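PDB 3MOG: 3-hydroxyadipyl-CoA dehydrogenase from Escherichia coli, which catalyses the NAD-dependent oxidation of 3-hydroxyadipyl-CoA to 3-oxoadipyl-CoA, a step in the breakdown of phenylacetate. Local coordinates for residues His29-Tyr34 with Lys71-Val76; Ala81-Asp86 with Ala107-Pro112. One frame throughout, in Å; residues are numbered along the deposited sequence.

Both contacts lie in the NAD-binding Rossmann domain and follow one another along the chain, neither nested nor crossed. From the N terminus, strand 8-11 and helix 15-26 lead to 29-34; the chain then runs through helices 38-57 and 63-71 before 71-76 returns beside the earlier strand, closing contact 1 at the edge of the sheet. A few residues on, 81-86 begins contact 2, which closes after strand 87-90 and helix 96-109, when 107-112 comes back against it. The two contacts meet directly: Leu82 CD2 lies 3.8 Å from Leu32 CB, joining the outer strands to the link into strand 87-90.

Contact 1 of 2, residues His29-Tyr34 with Lys71-Val76; sequences HQVLLY and KRLIPV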
ATOM      1  N   HIS C  29      23.215  -1.617  42.681  1.00 52.07           N
ATOM      2  CA  HIS C  29      22.453  -0.378  42.654  1.00 52.89           C
ATOM      3  C   HIS C  29      21.298  -0.382  43.633  1.00 57.91           C
ATOM      4  O   HIS C  29      20.556  -1.358  43.740  1.00 59.70           O
ATOM      5  CB  HIS C  29      21.938  -0.081  41.244  1.00 50.06           C
ATOM      6  CG  HIS C  29      23.031   0.076  40.238  1.00 43.24           C
ATOM      7  ND1 HIS C  29      23.579   1.297  39.924  1.00 42.89           N
ATOM      8  CD2 HIS C  29      23.705  -0.839  39.504  1.00 44.31           C
ATOM      9  CE1 HIS C  29      24.531   1.134  39.025  1.00 44.25           C
ATOM     10  NE2 HIS C  29      24.634  -0.155  38.758  1.00 46.34           N
ATOM     11  N   GLN C  30      21.166   0.731  44.344  1.00 57.51           N
ATOM     12  CA  GLN C  30      19.960   1.041  45.085  1.00 60.23           C
ATOM     13  C   GLN C  30      18.840   1.239  44.055  1.00 55.90           C
ATOM     14  O   GLN C  30      18.978   2.041  43.126  1.00 53.04           O
ATOM     15  CB  GLN C  30      20.193   2.294  45.944  1.00 61.24           C
ATOM     16  CG  GLN C  30      18.986   2.771  46.737  1.00 74.45           C
ATOM     17  CD  GLN C  30      19.337   3.081  48.183  1.00 88.19           C
ATOM     18  OE1 GLN C  30      19.082   4.185  48.678  1.00 84.65           O
ATOM     19  NE2 GLN C  30      19.922   2.096  48.875  1.00 84.73           N
ATOM     20  N   VAL C  31      17.762   0.472  44.197  1.00 51.66           N
ATOM     21  CA  VAL C  31      16.656   0.526  43.245  1.00 51.32           C
ATOM     22  C   VAL C  31      15.366   1.043  43.870  1.00 54.13           C
ATOM     23  O   VAL C  31      14.823   0.439  44.793  1.00 51.17           O
ATOM     24  CB  VAL C  31      16.399  -0.838  42.552  1.00 54.29           C
ATOM     25  CG1 VAL C  31      15.187  -0.755  41.603  1.00 43.15           C
ATOM     26  CG2 VAL C  31      17.636  -1.282  41.791  1.00 50.95           C
ATOM     27  N   LEU C  32      14.887   2.170  43.350  1.00 50.86           N
ATOM     28  CA  LEU C  32      13.578   2.687  43.715  1.00 52.25           C
ATOM     29  C   LEU C  32      12.549   2.095  42.769  1.00 51.77           C
ATOM     30  O   LEU C  32      12.480   2.479  41.604  1.00 59.63           O
ATOM     31  CB  LEU C  32      13.568   4.214  43.639  1.00 49.61           C
ATOM     32  CG  LEU C  32      14.581   4.952  44.532  1.00 57.79           C
ATOM     33  CD1 LEU C  32      14.656   6.422  44.179  1.00 57.01           C
ATOM     34  CD2 LEU C  32      14.273   4.788  46.008  1.00 62.50           C
ATOM     35  N   LEU C  33      11.772   1.137  43.256  1.00 43.39           N
ATOM     36  CA  LEU C  33      10.732   0.516  42.449  1.00 43.27           C
ATOM     37  C   LEU C  33       9.390   1.240  42.661  1.00 51.37           C
ATOM     38  O   LEU C  33       8.777   1.124  43.719  1.00 52.12           O
ATOM     39  CB  LEU C  33      10.618  -0.978  42.777  1.00 40.78           C
ATOM     40  CG  LEU C  33       9.685  -1.879  41.945  1.00 46.54           C
ATOM     41  CD1 LEU C  33      10.067  -1.931  40.454  1.00 43.56           C
ATOM     42  CD2 LEU C  33       9.709  -3.278  42.526  1.00 42.64           C
ATOM     43  N   TYR C  34       8.954   1.987  41.652  1.00 51.82           N
ATOM     44  CA  TYR C  34       7.790   2.861  41.755  1.00 56.32           C
ATOM     45  C   TYR C  34       6.545   2.310  41.079  1.00 60.17           C
ATOM     46  O   TYR C  34       6.582   1.901  39.919  1.00 60.61           O
ATOM     47  CB  TYR C  34       8.103   4.252  41.177  1.00 57.41           C
ATOM     48  CG  TYR C  34       6.885   5.156  41.028  1.00 67.29           C
ATOM     49  CD1 TYR C  34       6.303   5.384  39.777  1.00 70.75           C
ATOM     50  CD2 TYR C  34       6.307   5.776  42.141  1.00 67.93           C
ATOM     51  CE1 TYR C  34       5.189   6.203  39.635  1.00 69.47           C
ATOM     52  CE2 TYR C  34       5.183   6.606  42.004  1.00 60.62           C
ATOM     53  CZ  TYR C  34       4.636   6.810  40.752  1.00 67.71           C
ATOM     54  OH  TYR C  34       3.531   7.616  40.612  1.00 72.14           O
ATOM     55  N   LYS C  71      17.819  -6.284  49.837  1.00 62.32           N
ATOM     56  CA  LYS C  71      17.911  -5.074  50.650  1.00 65.34           C
ATOM     57  C   LYS C  71      17.948  -3.791  49.802  1.00 62.70           C
ATOM     58  O   LYS C  71      17.558  -2.726  50.273  1.00 59.96           O
ATOM     59  CB  LYS C  71      19.155  -5.159  51.545  1.00 68.01           C
ATOM     60  CG  LYS C  71      19.029  -4.494  52.904  1.00 75.34           C
ATOM     61  CD  LYS C  71      19.879  -5.229  53.959  1.00 89.21           C
ATOM     62  CE  LYS C  71      19.152  -6.459  54.528  1.00 93.68           C
ATOM     63  NZ  LYS C  71      20.073  -7.459  55.150  1.00 93.96           N
ATOM     64  N   ARG C  72      18.416  -3.893  48.560  1.00 57.98           N
ATOM     65  CA  ARG C  72      18.522  -2.719  47.691  1.00 61.47           C
ATOM     66  C   ARG C  72      17.210  -2.386  46.973  1.00 61.02           C
ATOM     67  O   ARG C  72      17.086  -1.330  46.362  1.00 62.88           O
ATOM     68  CB  ARG C  72      19.708  -2.850  46.713  1.00 59.12           C
ATOM     69  CG  ARG C  72      21.068  -2.705  47.408  1.00 63.19           C
ATOM     70  CD  ARG C  72      22.262  -2.819  46.472  1.00 59.90           C
ATOM     71  NE  ARG C  72      22.510  -4.185  46.019  1.00 58.46           N
ATOM     72  CZ  ARG C  72      23.633  -4.873  46.231  1.00 64.59           C
ATOM     73  NH1 ARG C  72      24.643  -4.341  46.911  1.00 58.71           N
ATOM     74  NH2 ARG C  72      23.753  -6.104  45.750  1.00 54.58           N
ATOM     75  N   LEU C  73      16.227  -3.278  47.077  1.00 59.44           N
ATOM     76  CA  LEU C  73      14.917  -3.063  46.465  1.00 60.85           C
ATOM     77  C   LEU C  73      13.991  -2.251  47.360  1.00 58.32           C
ATOM     78  O   LEU C  73      13.374  -2.789  48.275  1.00 62.78           O
ATOM     79  CB  LEU C  73      14.259  -4.401  46.095  1.00 59.14           C
ATOM     80  CG  LEU C  73      14.890  -5.166  44.924  1.00 63.74           C
ATOM     81  CD1 LEU C  73      14.412  -6.605  44.902  1.00 46.86           C
ATOM     82  CD2 LEU C  73      14.607  -4.471  43.583  1.00 57.23           C
ATOM     83  N   ILE C  74      13.894  -0.956  47.079  1.00 54.03           N
ATOM     84  CA  ILE C  74      13.069  -0.052  47.883  1.00 56.40           C
ATOM     85  C   ILE C  74      11.753   0.319  47.171  1.00 56.37           C
ATOM     86  O   ILE C  74      11.773   1.066  46.193  1.00 56.53           O
ATOM     87  CB  ILE C  74      13.861   1.219  48.294  1.00 54.98           C
ATOM     88  CG1 ILE C  74      15.251   0.831  48.826  1.00 57.23           C
ATOM     89  CG2 ILE C  74      13.061   2.040  49.324  1.00 56.39           C
ATOM     90  CD1 ILE C  74      16.110   1.988  49.263  1.00 64.05           C
ATOM     91  N   PRO C  75      10.611  -0.219  47.653  1.00 56.60           N
ATOM     92  CA  PRO C  75       9.311   0.130  47.065  1.00 59.61           C
ATOM     93  C   PRO C  75       8.871   1.534  47.454  1.00 58.88           C
ATOM     94  O   PRO C  75       8.905   1.902  48.632  1.00 62.63           O
ATOM     95  CB  PRO C  75       8.354  -0.915  47.640  1.00 61.26           C
ATOM     96  CG  PRO C  75       8.995  -1.381  48.917  1.00 65.64           C
ATOM     97  CD  PRO C  75      10.486  -1.186  48.762  1.00 59.53           C
ATOM     98  N   VAL C  76       8.500   2.321  46.452  1.00 60.68           N
ATOM     99  CA  VAL C  76       8.073   3.703  46.656  1.00 58.34           C
ATOM    100  C   VAL C  76       6.761   3.959  45.932  1.00 61.73           C
ATOM    101  O   VAL C  76       6.509   3.393  44.854  1.00 65.84           O
ATOM    102  CB  VAL C  76       9.159   4.757  46.228  1.00 58.63           C
ATOM    103  CG1 VAL C  76      10.439   4.608  47.059  1.00 66.57           C
ATOM    104  CG2 VAL C  76       9.491   4.669  44.747  1.00 62.90           C
TER
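Val31 and Leu33 share four backbone hydrogen bonds with Arg72, Ile74 and Val76. Strands 31-34 and 73-76 are adjacent parallel strands of the Rossmann-type NAD-binding domain, linked by a crossover through helices 38-57 and 63-71. Val31 N gives to Arg72 O and its carbonyl receives Ile74 N, at 2.8 Å from Ile74 N to Val31 O. Leu33 N then reaches Ile74 O, and Val76 N reaches Leu33 O with an N-H...O angle of 172°. Pro75 has no N-H to offer, but its place in the register asks for none: its CA-H instead approaches Leu33 O at 3.5 Å from the CA.

The branching of Val76 lets its two methyls reach separate partners on the face it shares with Leu32 and Ile74: CG1 meets Leu32 CD2 at 4.0 Å, while CG2 lies 3.9 Å from Tyr34 CB. On the other face Leu73 CD2 comes up to Val31 CB. At the exposed end, Ile74 CD1 covers the amide of Gln30, 3.6 Å from Gln30 CD; CG of Gln30 is anti to its N (chi1 178°), and the bend at chi2 turns the flat face of the amide to that methyl.

Arg72 runs its CB and CD past His29 O, with CB 3.4 Å from that oxygen, and carries NE on to a hydrogen bond with Ala25 O. A leucine in place of Arg72 would probably leave Ala25 O without this donor and weaken the tie to the end of helix 15-26.

Strand 73-76 forms one edge of the sheet within this chain, and 31-34 separates it from strand 8-11. Val31 and Leu73 pack on helix 15-26, Leu33 and Pro75 on helix 38-57, while Leu32 and Val76 cover Leu82.

Contact 2 of 2, residues Ala81-Asp86 with Ala107-Pro112; sequences ALAAAD and AEVCPP
Val109 turns CG1 anti to its backbone N (chi1 164°), which carries this methyl over the peptide between Leu82 and Ala83, 3.8 Å from Ala83 N. Cys110, with SG anti to its carbonyl carbon (chi1 -47°), brings the sulfur to 3.6 Å from Leu82 O. These two neighbouring side chains thus meet the backbone of the short 3-10 turn, one near its amide nitrogen and the other near its carbonyl oxygen; a valine methyl and a small SG are compact enough to fit closely there.

Ala83 is the centre of the approach. Its CB lies 3.4 Å from Val109 O. A methyl suits a place where the CA atoms of Ala83 and Cys110 come within 4.4 Å of each other. Cys110, the first residue to leave helical geometry, turns the chain out of helix 96-109.

Pro111 continues the contact past the helix end: its ring carbon CD rests 3.4 Å from Ala83 O, with CG a little farther off. The ring holds phi at -58°, which suits the extended exit, and with no N-H on its nitrogen it is CD that faces the carbonyl. Within the turn itself, Ala85 N makes a weak hydrogen bond to Leu82 O, the same oxygen that SG approaches.

The contact packs the C-terminal end of a helix of the Rossmann-type domain, 96-109, on the loop leading from strand 73-76 into strand 87-90. The apolar side chain of Leu82 packs on strands 8-11, 31-34 and 73-76, while Ala85 O receives a hydrogen bond from Thr114 OG1, just ahead of strand 115-118.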
ATOM      1  N   ALA C  81      10.148  10.768  45.389  1.00 65.73           N
ATOM      2  CA  ALA C  81      11.280   9.985  45.891  1.00 67.59           C
ATOM      3  C   ALA C  81      12.284   9.661  44.784  1.00 68.81           C
ATOM      4  O   ALA C  81      13.469   9.470  45.059  1.00 74.54           O
ATOM      5  CB  ALA C  81      10.800   8.710  46.572  1.00 67.26           C
ATOM      6  N   LEU C  82      11.821   9.645  43.534  1.00 64.26           N
ATOM      7  CA  LEU C  82      12.713   9.414  42.391  1.00 65.73           C
ATOM      8  C   LEU C  82      13.610  10.617  42.028  1.00 65.05           C
ATOM      9  O   LEU C  82      14.316  10.577  41.011  1.00 63.99           O
ATOM     10  CB  LEU C  82      11.933   8.950  41.148  1.00 62.56           C
ATOM     11  CG  LEU C  82      10.799   7.921  41.200  1.00 61.27           C
ATOM     12  CD1 LEU C  82      10.426   7.544  39.769  1.00 61.21           C
ATOM     13  CD2 LEU C  82      11.155   6.678  41.989  1.00 51.63           C
ATOM     14  N   ALA C  83      13.597  11.669  42.852  1.00 61.40           N
ATOM     15  CA  ALA C  83      14.489  12.823  42.641  1.00 61.10           C
ATOM     16  C   ALA C  83      15.966  12.473  42.861  1.00 55.72           C
ATOM     17  O   ALA C  83      16.854  13.118  42.304  1.00 55.32           O
ATOM     18  CB  ALA C  83      14.091  13.987  43.527  1.00 58.78           C
ATOM     19  N   ALA C  84      16.205  11.449  43.672  1.00 53.43           N
ATOM     20  CA  ALA C  84      17.552  10.959  43.962  1.00 60.73           C
ATOM     21  C   ALA C  84      18.168  10.076  42.847  1.00 62.36           C
ATOM     22  O   ALA C  84      19.388   9.850  42.833  1.00 65.99           O
ATOM     23  CB  ALA C  84      17.548  10.216  45.291  1.00 52.08           C
ATOM     24  N   ALA C  85      17.334   9.591  41.923  1.00 61.39           N
ATOM     25  CA  ALA C  85      17.785   8.651  40.880  1.00 55.63           C
ATOM     26  C   ALA C  85      18.634   9.305  39.799  1.00 51.38           C
ATOM     27  O   ALA C  85      18.309  10.391  39.316  1.00 51.54           O
ATOM     28  CB  ALA C  85      16.599   7.950  40.253  1.00 56.26           C
ATOM     29  N   ASP C  86      19.723   8.632  39.435  1.00 53.80           N
ATOM     30  CA  ASP C  86      20.562   9.017  38.293  1.00 55.38           C
ATOM     31  C   ASP C  86      20.027   8.453  36.978  1.00 57.05           C
ATOM     32  O   ASP C  86      20.387   8.932  35.897  1.00 56.93           O
ATOM     33  CB  ASP C  86      21.978   8.493  38.490  1.00 58.33           C
ATOM     34  CG  ASP C  86      22.597   8.969  39.782  1.00 68.32           C
ATOM     35  OD1 ASP C  86      22.517  10.186  40.075  1.00 72.18           O
ATOM     36  OD2 ASP C  86      23.163   8.118  40.498  1.00 63.49           O
ATOM     37  N   ALA C 107      10.437  15.092  34.432  1.00 68.59           N
ATOM     38  CA  ALA C 107      11.275  16.231  34.049  1.00 70.75           C
ATOM     39  C   ALA C 107      11.408  17.275  35.170  1.00 68.50           C
ATOM     40  O   ALA C 107      12.490  17.833  35.365  1.00 70.19           O
ATOM     41  CB  ALA C 107      10.773  16.868  32.761  1.00 71.51           C
ATOM     42  N   GLU C 108      10.321  17.512  35.909  1.00 69.50           N
ATOM     43  CA  GLU C 108      10.349  18.432  37.070  1.00 72.02           C
ATOM     44  C   GLU C 108      10.878  17.816  38.359  1.00 69.24           C
ATOM     45  O   GLU C 108      11.647  18.460  39.071  1.00 72.49           O
ATOM     46  CB  GLU C 108       8.997  19.112  37.328  1.00 74.72           C
ATOM     47  CG  GLU C 108       7.815  18.551  36.570  1.00 78.81           C
ATOM     48  CD  GLU C 108       7.073  19.648  35.833  1.00 90.60           C
ATOM     49  OE1 GLU C 108       7.750  20.485  35.192  1.00 88.72           O
ATOM     50  OE2 GLU C 108       5.824  19.680  35.891  1.00 94.54           O
ATOM     51  N   VAL C 109      10.455  16.583  38.643  1.00 69.91           N
ATOM     52  CA  VAL C 109      10.900  15.810  39.814  1.00 68.72           C
ATOM     53  C   VAL C 109      12.429  15.624  39.869  1.00 65.57           C
ATOM     54  O   VAL C 109      13.048  15.918  40.883  1.00 68.05           O
ATOM     55  CB  VAL C 109      10.161  14.431  39.888  1.00 68.63           C
ATOM     56  CG1 VAL C 109      10.856  13.462  40.839  1.00 70.64           C
ATOM     57  CG2 VAL C 109       8.701  14.617  40.288  1.00 67.27           C
ATOM     58  N   CYS C 110      13.020  15.181  38.760  1.00 68.23           N
ATOM     59  CA  CYS C 110      14.444  14.821  38.695  1.00 65.76           C
ATOM     60  C   CYS C 110      15.326  15.976  38.214  1.00 62.57           C
ATOM     61  O   CYS C 110      14.837  16.869  37.517  1.00 61.54           O
ATOM     62  CB  CYS C 110      14.633  13.637  37.735  1.00 63.93           C
ATOM     63  SG  CYS C 110      13.483  12.292  37.981  1.00 65.69           S
ATOM     64  N   PRO C 111      16.633  15.955  38.571  1.00 64.23           N
ATOM     65  CA  PRO C 111      17.603  16.862  37.934  1.00 68.35           C
ATOM     66  C   PRO C 111      17.675  16.685  36.405  1.00 70.70           C
ATOM     67  O   PRO C 111      17.378  15.603  35.896  1.00 72.89           O
ATOM     68  CB  PRO C 111      18.947  16.468  38.580  1.00 65.98           C
ATOM     69  CG  PRO C 111      18.683  15.239  39.394  1.00 62.30           C
ATOM     70  CD  PRO C 111      17.232  15.251  39.722  1.00 61.50           C
ATOM     71  N   PRO C 112      18.061  17.744  35.675  1.00 72.13           N
ATOM     72  CA  PRO C 112      18.182  17.653  34.215  1.00 70.99           C
ATOM     73  C   PRO C 112      19.372  16.810  33.698  1.00 69.90           C
ATOM     74  O   PRO C 112      19.534  16.671  32.482  1.00 66.26           O
ATOM     75  CB  PRO C 112      18.331  19.121  33.785  1.00 73.96           C
ATOM     76  CG  PRO C 112      17.765  19.918  34.934  1.00 74.60           C
ATOM     77  CD  PRO C 112      18.168  19.139  36.141  1.00 72.84           C
TER